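Local coordinates for diacylglycerol lipase (Aspergillus oryzae, PDB 5XK2), which probably hydrolyses the ester bonds of mono- and diacylglycerols, as a class 3 lipase of the alpha/beta-hydrolase clan, at residues F18-Q23 with A76-N81; A25-C30 with G47-V52; L161-L166 with Y171-Y176; H203-V208 with G254-L259; I227-P230 with T234-D237. All blocks are in the same frame, centred on the assembly; numbering follows the deposited sequence.

Contact 1 (F18-Q23 with A76-N81)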
# COMPACT_ATOMS: atom_id res chain seq x y z
N PHE A 18 -26.44 9.33 1.98
CA PHE A 18 -24.99 9.14 1.97
C PHE A 18 -24.60 7.68 2.21
O PHE A 18 -23.62 7.18 1.63
CB PHE A 18 -24.33 10.01 3.05
CG PHE A 18 -24.39 11.49 2.79
CD1 PHE A 18 -24.76 12.00 1.56
CD2 PHE A 18 -24.06 12.38 3.81
CE1 PHE A 18 -24.78 13.38 1.33
CE2 PHE A 18 -24.08 13.75 3.60
CZ PHE A 18 -24.45 14.26 2.37
N LYS A 19 -25.34 7.01 3.08
CA LYS A 19 -25.11 5.59 3.38
C LYS A 19 -25.49 4.67 2.23
O LYS A 19 -25.09 3.50 2.19
CB LYS A 19 -25.88 5.19 4.64
CG LYS A 19 -25.28 5.78 5.91
CD LYS A 19 -26.20 5.54 7.11
CE LYS A 19 -25.54 6.07 8.38
NZ LYS A 19 -26.41 5.79 9.57
N PHE A 20 -26.33 5.16 1.32
CA PHE A 20 -26.72 4.36 0.17
C PHE A 20 -25.71 4.38 -0.99
O PHE A 20 -25.27 3.33 -1.46
CB PHE A 20 -28.09 4.84 -0.34
CG PHE A 20 -28.56 4.12 -1.57
CD1 PHE A 20 -28.90 2.78 -1.51
CD2 PHE A 20 -28.67 4.79 -2.78
CE1 PHE A 20 -29.36 2.10 -2.63
CE2 PHE A 20 -29.13 4.12 -3.91
CZ PHE A 20 -29.46 2.78 -3.84
N TRP A 21 -25.30 5.57 -1.44
CA TRP A 21 -24.51 5.61 -2.68
C TRP A 21 -23.13 4.98 -2.48
O TRP A 21 -22.53 4.51 -3.45
CB TRP A 21 -24.39 7.05 -3.23
CG TRP A 21 -25.76 7.60 -3.55
CD1 TRP A 21 -26.46 8.50 -2.82
CD2 TRP A 21 -26.61 7.20 -4.63
NE1 TRP A 21 -27.70 8.73 -3.40
CE2 TRP A 21 -27.81 7.92 -4.50
CE3 TRP A 21 -26.47 6.29 -5.69
CZ2 TRP A 21 -28.87 7.78 -5.41
CZ3 TRP A 21 -27.52 6.15 -6.59
CH2 TRP A 21 -28.71 6.89 -6.43
N VAL A 22 -22.66 4.94 -1.24
CA VAL A 22 -21.35 4.32 -0.99
C VAL A 22 -21.38 2.82 -1.36
O VAL A 22 -20.35 2.24 -1.66
CB VAL A 22 -20.89 4.52 0.48
CG1 VAL A 22 -21.80 3.76 1.46
CG2 VAL A 22 -19.41 4.15 0.65
N GLN A 23 -22.56 2.22 -1.35
CA GLN A 23 -22.67 0.82 -1.73
C GLN A 23 -22.40 0.60 -3.22
O GLN A 23 -21.97 -0.49 -3.63
CB GLN A 23 -24.06 0.27 -1.36
CG GLN A 23 -24.29 0.21 0.14
CD GLN A 23 -25.69 -0.22 0.47
OE1 GLN A 23 -26.18 -1.20 -0.09
NE2 GLN A 23 -26.37 0.53 1.33
N ALA A 76 -24.50 1.68 -14.45
CA ALA A 76 -25.63 0.84 -14.08
C ALA A 76 -26.93 1.64 -14.05
O ALA A 76 -26.92 2.88 -13.96
CB ALA A 76 -25.38 0.20 -12.71
N VAL A 77 -28.05 0.93 -14.15
CA VAL A 77 -29.36 1.57 -14.12
C VAL A 77 -30.06 1.14 -12.84
O VAL A 77 -30.20 -0.06 -12.58
CB VAL A 77 -30.22 1.16 -15.33
CG1 VAL A 77 -31.61 1.76 -15.21
CG2 VAL A 77 -29.56 1.58 -16.63
N ASP A 78 -30.48 2.12 -12.04
CA ASP A 78 -31.24 1.86 -10.83
C ASP A 78 -32.67 2.38 -11.07
O ASP A 78 -32.92 3.59 -11.01
CB ASP A 78 -30.57 2.56 -9.65
CG ASP A 78 -31.29 2.36 -8.33
OD1 ASP A 78 -32.49 2.04 -8.31
OD2 ASP A 78 -30.65 2.58 -7.27
N ASN A 79 -33.60 1.47 -11.33
CA ASN A 79 -34.97 1.87 -11.65
C ASN A 79 -35.79 2.10 -10.40
O ASN A 79 -36.88 2.67 -10.45
CB ASN A 79 -35.64 0.83 -12.55
CG ASN A 79 -35.11 0.87 -13.97
OD1 ASN A 79 -34.92 1.96 -14.53
ND2 ASN A 79 -34.86 -0.31 -14.55
N THR A 80 -35.27 1.68 -9.26
CA THR A 80 -35.96 1.93 -8.01
C THR A 80 -35.78 3.38 -7.60
O THR A 80 -36.74 4.06 -7.24
CB THR A 80 -35.44 0.99 -6.92
OG1 THR A 80 -35.73 -0.34 -7.33
CG2 THR A 80 -36.11 1.28 -5.58
N ASN A 81 -34.54 3.85 -7.68
CA ASN A 81 -34.20 5.21 -7.28
C ASN A 81 -34.11 6.20 -8.45
O ASN A 81 -33.75 7.37 -8.26
CB ASN A 81 -32.91 5.19 -6.49
CG ASN A 81 -33.06 4.42 -5.21
OD1 ASN A 81 -33.77 4.86 -4.31
ND2 ASN A 81 -32.45 3.23 -5.14

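Contact 2 (A25-C30 with G47-V52)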
# COMPACT_ATOMS: atom_id res chain seq x y z
N ALA A 25 -20.07 2.45 -4.78
CA ALA A 25 -18.62 2.46 -4.69
C ALA A 25 -18.09 1.09 -4.26
O ALA A 25 -17.13 0.59 -4.84
CB ALA A 25 -18.16 3.54 -3.69
N ALA A 26 -18.74 0.50 -3.27
CA ALA A 26 -18.34 -0.83 -2.79
C ALA A 26 -18.42 -1.86 -3.91
O ALA A 26 -17.55 -2.72 -4.05
CB ALA A 26 -19.23 -1.26 -1.62
N ALA A 27 -19.47 -1.76 -4.73
CA ALA A 27 -19.67 -2.70 -5.81
C ALA A 27 -18.56 -2.66 -6.88
O ALA A 27 -18.33 -3.66 -7.55
CB ALA A 27 -21.05 -2.46 -6.44
N THR A 28 -17.86 -1.52 -7.00
CA THR A 28 -16.80 -1.41 -8.02
C THR A 28 -15.58 -2.23 -7.67
O THR A 28 -14.72 -2.42 -8.53
CB THR A 28 -16.32 0.04 -8.23
OG1 THR A 28 -15.65 0.52 -7.06
CG2 THR A 28 -17.48 0.94 -8.59
N TYR A 29 -15.47 -2.69 -6.43
CA TYR A 29 -14.34 -3.55 -6.04
C TYR A 29 -14.57 -5.03 -6.38
O TYR A 29 -13.62 -5.80 -6.38
CB TYR A 29 -14.06 -3.43 -4.55
CG TYR A 29 -13.44 -2.12 -4.16
CD1 TYR A 29 -12.08 -1.92 -4.28
CD2 TYR A 29 -14.22 -1.08 -3.67
CE1 TYR A 29 -11.49 -0.70 -3.91
CE2 TYR A 29 -13.65 0.14 -3.29
CZ TYR A 29 -12.29 0.31 -3.41
OH TYR A 29 -11.73 1.52 -3.04
N CYS A 30 -15.81 -5.40 -6.67
CA CYS A 30 -16.15 -6.81 -6.97
C CYS A 30 -15.83 -7.11 -8.42
O CYS A 30 -16.41 -6.49 -9.31
CB CYS A 30 -17.63 -7.07 -6.74
SG CYS A 30 -18.28 -6.53 -5.16
N GLY A 47 -21.29 -9.09 0.63
CA GLY A 47 -22.52 -8.66 1.27
C GLY A 47 -22.59 -7.21 1.70
O GLY A 47 -23.38 -6.87 2.58
N ASN A 48 -21.75 -6.36 1.12
CA ASN A 48 -21.74 -4.95 1.52
C ASN A 48 -22.47 -4.02 0.56
O ASN A 48 -22.31 -2.79 0.68
CB ASN A 48 -20.30 -4.45 1.75
CG ASN A 48 -19.44 -4.57 0.54
OD1 ASN A 48 -19.80 -5.22 -0.45
ND2 ASN A 48 -18.27 -3.93 0.59
N CYS A 49 -23.23 -4.55 -0.41
CA CYS A 49 -24.16 -3.66 -1.11
C CYS A 49 -25.61 -4.16 -1.14
O CYS A 49 -26.25 -4.21 -2.21
CB CYS A 49 -23.66 -3.39 -2.55
SG CYS A 49 -23.63 -4.78 -3.73
N PRO A 50 -26.18 -4.43 0.04
CA PRO A 50 -27.51 -5.03 0.07
C PRO A 50 -28.60 -4.13 -0.52
O PRO A 50 -29.55 -4.65 -1.09
CB PRO A 50 -27.78 -5.24 1.57
CG PRO A 50 -26.93 -4.20 2.26
CD PRO A 50 -25.68 -4.15 1.41
N ASP A 51 -28.49 -2.82 -0.36
CA ASP A 51 -29.56 -1.96 -0.86
C ASP A 51 -29.47 -1.74 -2.37
O ASP A 51 -30.48 -1.48 -3.03
CB ASP A 51 -29.55 -0.65 -0.09
CG ASP A 51 -29.81 -0.87 1.39
OD1 ASP A 51 -30.83 -1.53 1.71
OD2 ASP A 51 -28.98 -0.45 2.21
N VAL A 52 -28.27 -1.87 -2.92
CA VAL A 52 -28.11 -1.89 -4.39
C VAL A 52 -28.81 -3.14 -4.95
O VAL A 52 -29.56 -3.06 -5.93
CB VAL A 52 -26.61 -1.89 -4.79
CG1 VAL A 52 -26.44 -2.16 -6.30
CG2 VAL A 52 -25.94 -0.57 -4.37
O HOH W 1 -16.26 -3.44 -1.68

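Contact 3 (L161-L166 with Y171-Y176)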
# COMPACT_ATOMS: atom_id res chain seq x y z
N LEU A 161 -13.24 14.11 -11.16
CA LEU A 161 -12.92 14.73 -12.45
C LEU A 161 -13.96 14.35 -13.51
O LEU A 161 -14.30 15.17 -14.35
CB LEU A 161 -11.52 14.33 -12.91
CG LEU A 161 -10.38 14.85 -12.03
CD1 LEU A 161 -9.07 14.25 -12.50
CD2 LEU A 161 -10.31 16.40 -12.06
N ALA A 162 -14.45 13.12 -13.48
CA ALA A 162 -15.51 12.71 -14.40
C ALA A 162 -16.76 13.57 -14.23
O ALA A 162 -17.34 14.04 -15.20
CB ALA A 162 -15.87 11.23 -14.22
N ALA A 163 -17.19 13.77 -12.98
CA ALA A 163 -18.36 14.60 -12.73
C ALA A 163 -18.15 16.02 -13.26
O ALA A 163 -19.04 16.59 -13.88
CB ALA A 163 -18.68 14.65 -11.21
N ALA A 164 -16.97 16.58 -13.00
CA ALA A 164 -16.64 17.94 -13.44
C ALA A 164 -16.81 18.06 -14.95
O ALA A 164 -17.45 18.98 -15.47
CB ALA A 164 -15.24 18.30 -13.03
N ASP A 165 -16.22 17.10 -15.65
CA ASP A 165 -16.23 17.10 -17.12
C ASP A 165 -17.65 16.88 -17.65
O ASP A 165 -18.13 17.64 -18.52
CB ASP A 165 -15.26 16.01 -17.62
CG ASP A 165 -14.98 16.09 -19.11
OD1 ASP A 165 -15.17 17.15 -19.73
OD2 ASP A 165 -14.53 15.06 -19.66
N LEU A 166 -18.33 15.86 -17.14
CA LEU A 166 -19.69 15.59 -17.57
C LEU A 166 -20.60 16.80 -17.42
O LEU A 166 -21.42 17.07 -18.29
CB LEU A 166 -20.26 14.38 -16.79
CG LEU A 166 -19.64 13.05 -17.22
CD1 LEU A 166 -20.11 11.93 -16.28
CD2 LEU A 166 -20.02 12.68 -18.67
N TYR A 171 -24.46 17.09 -18.64
CA TYR A 171 -24.99 16.00 -17.82
C TYR A 171 -25.03 16.49 -16.38
O TYR A 171 -24.02 16.96 -15.87
CB TYR A 171 -24.11 14.74 -17.93
CG TYR A 171 -23.97 14.21 -19.34
CD1 TYR A 171 -24.91 13.31 -19.88
CD2 TYR A 171 -22.91 14.62 -20.15
CE1 TYR A 171 -24.77 12.85 -21.19
CE2 TYR A 171 -22.78 14.17 -21.45
CZ TYR A 171 -23.71 13.28 -21.97
OH TYR A 171 -23.56 12.86 -23.27
N ASP A 172 -26.15 16.35 -15.69
CA ASP A 172 -26.22 17.05 -14.43
C ASP A 172 -25.75 16.07 -13.37
O ASP A 172 -26.51 15.64 -12.49
CB ASP A 172 -27.68 17.50 -14.22
CG ASP A 172 -27.90 18.31 -12.96
OD1 ASP A 172 -26.98 19.03 -12.53
OD2 ASP A 172 -29.03 18.22 -12.41
N ALA A 173 -24.44 15.92 -13.29
CA ALA A 173 -23.87 14.83 -12.48
C ALA A 173 -23.88 15.20 -11.00
O ALA A 173 -23.53 16.32 -10.64
CB ALA A 173 -22.47 14.52 -12.93
N ILE A 174 -24.31 14.25 -10.17
CA ILE A 174 -24.25 14.38 -8.72
C ILE A 174 -23.06 13.55 -8.26
O ILE A 174 -22.98 12.34 -8.56
CB ILE A 174 -25.52 13.84 -8.03
CG1 ILE A 174 -26.81 14.31 -8.72
CG2 ILE A 174 -25.50 14.16 -6.53
CD1 ILE A 174 -26.97 15.81 -8.78
N LEU A 175 -22.14 14.17 -7.53
CA LEU A 175 -20.88 13.51 -7.18
C LEU A 175 -20.88 12.98 -5.76
O LEU A 175 -21.08 13.75 -4.82
CB LEU A 175 -19.72 14.50 -7.35
CG LEU A 175 -18.34 14.02 -6.86
CD1 LEU A 175 -17.82 12.79 -7.64
CD2 LEU A 175 -17.32 15.18 -6.93
N TYR A 176 -20.64 11.69 -5.58
CA TYR A 176 -20.35 11.16 -4.25
C TYR A 176 -18.93 10.63 -4.26
O TYR A 176 -18.64 9.60 -4.88
CB TYR A 176 -21.35 10.06 -3.83
CG TYR A 176 -22.78 10.55 -3.72
CD1 TYR A 176 -23.57 10.71 -4.86
CD2 TYR A 176 -23.32 10.90 -2.49
CE1 TYR A 176 -24.89 11.18 -4.76
CE2 TYR A 176 -24.62 11.37 -2.38
CZ TYR A 176 -25.40 11.49 -3.52
OH TYR A 176 -26.69 11.95 -3.41

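Contact 4 (H203-V208 with G254-L259)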
# COMPACT_ATOMS: atom_id res chain seq x y z
N HIS A 203 -12.71 10.67 6.53
CA HIS A 203 -13.00 9.92 7.75
C HIS A 203 -11.84 10.03 8.70
O HIS A 203 -10.77 9.49 8.41
CB HIS A 203 -13.28 8.46 7.42
CG HIS A 203 -13.60 7.62 8.63
ND1 HIS A 203 -13.06 6.37 8.83
CD2 HIS A 203 -14.39 7.88 9.71
CE1 HIS A 203 -13.52 5.87 9.97
NE2 HIS A 203 -14.32 6.77 10.52
N ASN A 204 -12.06 10.69 9.84
CA ASN A 204 -11.02 10.83 10.86
C ASN A 204 -9.68 11.20 10.23
O ASN A 204 -9.60 12.18 9.48
CB ASN A 204 -10.93 9.55 11.71
CG ASN A 204 -12.15 9.39 12.61
OD1 ASN A 204 -12.71 10.39 13.07
ND2 ASN A 204 -12.55 8.15 12.87
N ASP A 205 -8.64 10.43 10.55
CA ASP A 205 -7.26 10.71 10.13
C ASP A 205 -6.85 9.97 8.86
O ASP A 205 -5.67 9.70 8.65
CB ASP A 205 -6.27 10.43 11.27
CG ASP A 205 -6.34 9.03 11.82
OD1 ASP A 205 -7.25 8.26 11.44
OD2 ASP A 205 -5.48 8.71 12.68
N ASP A 206 -7.82 9.57 8.05
CA ASP A 206 -7.50 8.88 6.78
C ASP A 206 -6.38 9.64 6.02
O ASP A 206 -6.48 10.83 5.80
CB ASP A 206 -8.78 8.82 5.94
CG ASP A 206 -8.59 8.17 4.58
OD1 ASP A 206 -7.47 7.71 4.25
OD2 ASP A 206 -9.60 8.12 3.84
N PRO A 207 -5.26 8.95 5.71
CA PRO A 207 -4.17 9.68 5.05
C PRO A 207 -4.42 10.04 3.58
O PRO A 207 -3.79 10.97 3.05
CB PRO A 207 -2.99 8.71 5.15
CG PRO A 207 -3.62 7.35 5.22
CD PRO A 207 -4.91 7.55 6.03
N VAL A 208 -5.28 9.29 2.90
CA VAL A 208 -5.39 9.42 1.45
C VAL A 208 -5.92 10.80 1.00
O VAL A 208 -5.36 11.36 0.06
CB VAL A 208 -6.22 8.25 0.87
CG1 VAL A 208 -6.42 8.42 -0.64
CG2 VAL A 208 -5.48 6.92 1.15
N GLY A 254 -6.35 18.60 9.02
CA GLY A 254 -5.64 18.94 10.24
C GLY A 254 -5.22 17.78 11.13
O GLY A 254 -4.55 17.99 12.15
N THR A 255 -5.63 16.56 10.78
CA THR A 255 -5.31 15.39 11.60
C THR A 255 -3.84 14.98 11.44
O THR A 255 -3.20 15.33 10.46
CB THR A 255 -6.21 14.19 11.26
OG1 THR A 255 -6.01 13.85 9.89
CG2 THR A 255 -7.69 14.54 11.48
N SER A 256 -3.32 14.23 12.41
CA SER A 256 -1.93 13.75 12.39
C SER A 256 -0.91 14.86 12.19
O SER A 256 0.10 14.68 11.51
CB SER A 256 -1.73 12.68 11.30
OG SER A 256 -2.74 11.70 11.32
N GLY A 257 -1.19 16.03 12.75
CA GLY A 257 -0.31 17.17 12.60
C GLY A 257 -0.19 17.63 11.16
O GLY A 257 0.74 18.34 10.80
N GLY A 258 -1.15 17.21 10.33
CA GLY A 258 -1.17 17.58 8.93
C GLY A 258 -0.49 16.58 8.00
O GLY A 258 -0.60 16.70 6.78
N LEU A 259 0.20 15.61 8.57
CA LEU A 259 0.86 14.58 7.76
C LEU A 259 -0.06 13.39 7.44
O LEU A 259 -0.98 13.10 8.20
CB LEU A 259 2.11 14.06 8.50
CG LEU A 259 3.35 14.96 8.60
CD1 LEU A 259 4.51 14.15 9.15
CD2 LEU A 259 3.71 15.55 7.25
O HOH W 2 -3.21 10.72 8.72

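Contact 5 (I227-P230 with T234-D237)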
# COMPACT_ATOMS: atom_id res chain seq x y z
N ILE A 227 -16.36 12.73 8.54
CA ILE A 227 -16.97 11.69 9.37
C ILE A 227 -16.06 11.39 10.54
O ILE A 227 -14.89 11.07 10.35
CB ILE A 227 -17.20 10.38 8.59
CG1 ILE A 227 -17.99 10.63 7.31
CG2 ILE A 227 -17.87 9.33 9.50
CD1 ILE A 227 -17.83 9.47 6.32
N THR A 228 -16.57 11.56 11.76
CA THR A 228 -15.78 11.29 12.97
C THR A 228 -16.22 10.04 13.77
O THR A 228 -15.82 9.88 14.92
CB THR A 228 -15.75 12.53 13.88
OG1 THR A 228 -17.08 13.04 14.06
CG2 THR A 228 -14.87 13.60 13.25
N ALA A 229 -17.09 9.22 13.21
CA ALA A 229 -17.45 7.97 13.87
C ALA A 229 -16.28 6.98 13.91
O ALA A 229 -15.47 6.95 12.99
CB ALA A 229 -18.63 7.34 13.14
N PRO A 230 -16.21 6.12 14.95
CA PRO A 230 -15.21 5.05 14.94
C PRO A 230 -15.43 4.07 13.77
O PRO A 230 -16.56 3.92 13.26
CB PRO A 230 -15.45 4.33 16.29
CG PRO A 230 -16.14 5.33 17.14
CD PRO A 230 -17.01 6.13 16.19
N THR A 234 -22.17 2.43 13.42
CA THR A 234 -23.23 3.18 12.75
C THR A 234 -22.96 4.67 12.90
O THR A 234 -22.82 5.16 14.00
CB THR A 234 -24.61 2.84 13.34
OG1 THR A 234 -24.90 1.45 13.10
CG2 THR A 234 -25.71 3.72 12.70
N VAL A 235 -22.88 5.38 11.77
CA VAL A 235 -22.63 6.81 11.78
C VAL A 235 -23.93 7.56 12.04
O VAL A 235 -24.93 7.26 11.41
CB VAL A 235 -22.02 7.28 10.42
CG1 VAL A 235 -21.78 8.78 10.40
CG2 VAL A 235 -20.72 6.52 10.13
N THR A 236 -23.88 8.56 12.92
CA THR A 236 -25.04 9.40 13.26
C THR A 236 -24.82 10.81 12.74
O THR A 236 -23.72 11.15 12.30
CB THR A 236 -25.25 9.51 14.79
OG1 THR A 236 -24.24 10.37 15.35
CG2 THR A 236 -25.17 8.14 15.43
N ASP A 237 -25.88 11.63 12.71
CA ASP A 237 -25.75 13.01 12.21
C ASP A 237 -24.72 13.81 13.00
O ASP A 237 -24.04 14.69 12.45
CB ASP A 237 -27.10 13.72 12.25
CG ASP A 237 -28.01 13.31 11.11
OD1 ASP A 237 -27.62 13.51 9.93
OD2 ASP A 237 -29.12 12.80 11.38

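Contact 1 (F18-Q23 with A76-N81)
F20 reaches from the helix to D78 and N81 with the far end of its ring, and CZ does most of the touching. The contact buries 121 Å², both sides summed. F20 CZ lies 3.3 Å from N81 ND2, an oblique approach with ring and amide planes 56° apart. The same F20 CZ is 3.6 Å from D78 OD2, which sits at the ring edge close to its plane, although the carboxylate itself is turned 60° against the ring. With CG anti to the backbone N (chi1 177°), F20 extends straight toward the turn. Its flank does a second job inside the helix: F20 CD2 stands 3.6 Å above the W21 ring plane, over the ring centre.

In the alpha/beta-hydrolase fold this is where helix 14-27 passes the end of strand 71-78, which gives way here to a turn. The turn is an Asx motif.

No hydrogen bond joins the two segments; the side-chain bonds within 76-81 centre on D78. D78 OD1 accepts from N81 N at 2.8 Å, the donor standing well above the carboxylate plane, while N81 ND2 gives a nearly straight bond of 2.9 Å to the syn side of D78 OD2. Y24 OH, from the same helix as F20, also bonds to D78 OD2, so the oxygen at the edge of the F20 ring has two partners.

Contact 2 (A25-C30 with G47-V52)
The C-terminal end of helix 14-27 lies here against the small disulfide loop that leads into helix 50-55, with A26 and A27 meeting N48 and C49. The backbones come closest at A27 and C49, whose CA atoms are 6.6 Å apart. A27 CB meets C49 SG at 4.4 Å, an apolar touch on a sulfur already committed to the disulfide with C44. Next to it the N48 amide lies by the A26 methyl, A26 CB to N48 ND2 being 3.6 Å, the nearest approach of the two segments.

No direct hydrogen bond crosses the contact; one water does that work. It donates to A26 O at 2.8 Å and accepts from N48 ND2 at 3.1 Å. N48 holds its CG between the backbone N and the carbonyl carbon (chi1 60°), which swings the amide back over A26, and the same ND2 also donates to H274 O, so two acceptors fix its rotation.

Local bonds hold the chain around A25-C30. A25 O takes both T28 N and, at 2.7 Å, T28 OG1, the hydroxyl lying in the carbonyl plane. A type I turn runs from A27 to C30, closed by C30 N on A27 O at 3.2 Å. C30 and C49 each stand at the N-cap position of a following helix. Each segment has its own disulfide, C49 to C44 and C30 to C278, so between them the contact rests on packing and the water, within the N-terminal region of a class 3 lipase.

Contact 3 (L161-L166 with Y171-Y176)
Helix 161-166 runs nearly antiparallel to strand 173-176, at 166° and 8.2 Å between the short axes, and the chain returns so quickly that L166 and Y171 come within 5.3 Å at their CA atoms. This is the second half of a beta-alpha-beta crossover, made of strand 146-152, helix 154-168 and strand 173-178. Y171 N donates to L166 O at 3.1 Å, from 38° above the carbonyl plane. The same oxygen lies at the edge of the Y171 ring, 3.4 Å from Y171 CD2. L166 CD2 instead stands out of the ring plane near its rim, 3.8 Å from Y171 CD2, the two side chains meeting at a slant.

Toward the start of the helix segment, A163 CB touches A173 CB at 4.2 Å and L175 CB at 4.0 Å. Because L175 carries CG anti to the backbone N (chi1 172°), its CD1 also comes to 4.1 Å from A163 CB. Y171 OH extends beyond the contact to D136 on helix 118-138. Apart from the single backbone bond the contact is apolar, made by A163, A173, L175 and the L166-Y171 pair, with the polar end of the tyrosine satisfied outside it.

Contact 4 (H203-V208 with G254-L259)
One water is gripped from both segments: it donates to D205 O at 2.7 Å, shares a 2.8 Å hydrogen bond with S256 OG, and donates a longer bond of 3.3 Å to L259 O. No direct hydrogen bond joins the two loops; this water supplies one polar link, and N252 bridges them as well, its ND2 bonding to N204 O and D206 O and its O to T255 OG1. L259 O has a further donor in K210 NZ.

Beside the water the loops touch directly. T255 sets OG1 between its backbone N and carbonyl carbon (chi1 60°), which lays that oxygen 3.4 Å from D205 CA, while its CG2 branch leans on N204 O at 3.6 Å. D205 CB also lies 3.8 Å from S256 OG. The polar ends have outside partners: T255 OG1 is bonded to K210 NZ besides N252, and D205 OD1 to S267 OG.

The first loop is a type II' turn from H203 to D206, closed by D206 N on H203 O, and it follows strand 198-203 of the sheet. D206 then makes an Asx turn, V208 N donating to its OD1 at 3.0 Å, while OD2 bonds with H268 ND1 and Y271 OH. With S153 and H268, D206 has the geometry of a Ser-His-Asp triad, consistent with the acid of a lipase active site. S256 and P207 also pack on L259 and L262 of the second subunit. The backbone before the putative acid is thus tied to the 254-259 loop through water, N252 and close packing.

Contact 5 (I227-P230 with T234-D237)
No ring, amide or carboxylate takes part in the meeting of I227 and A229 with V235: there are no faces or edges to assign, and methyl groups do all the touching. The two segments belong to the connection between strands 224-227 and 240-243, antiparallel neighbours at the outer end of the main sheet of the alpha/beta-hydrolase fold. The chain doubles back across three residues, bringing the CA atoms of A229 and V235 to 5.7 Å, and 116 Å² is buried in all.

V235 uses both of its branches. It holds CG1 anti to the backbone N (chi1 179°); CG1 meets I227, while CG2 meets A229 and also I227. I227 answers with its CG2 branch, likewise anti to its own N, and the side chains of I227 and V235 cross at about a right angle. I227 CG2 is therefore shared: it lies 4.0 Å from V235 CG1 and 4.1 Å from V235 CG2. F272 touches both I227 and V235 and extends this small apolar cluster.

Two backbone oxygens of the contact have outside partners. V235 O accepts from K19 NZ of helix 14-27, and A229 O from H203 NE2, so each segment has one backbone oxygen bonded by a side chain from outside. The closest touch of the cluster is that of A229 CB, 3.8 Å from V235 CG2.

How the contacts relate
Along the chain, contact 2 is nested within the loop closed by contact 1; contact 3 follows, and contact 5 is nested within the loop closed by contact 4. Contacts 1 and 2 share helix 14-27, with centres 10 Å apart, and contacts 1 and 3, 16 Å apart, reach the same sheet, where W21 stacks on Y176. K19 of contact 1 also touches contact 5, about 20 Å away between centres. Contact 5 touches contact 4, centres 16 Å apart, at the far end of the sheet. The N-terminal helix thus touches three other contacts, while contact 4, about 29 Å from contact 1 between centres, adjoins the probable active site.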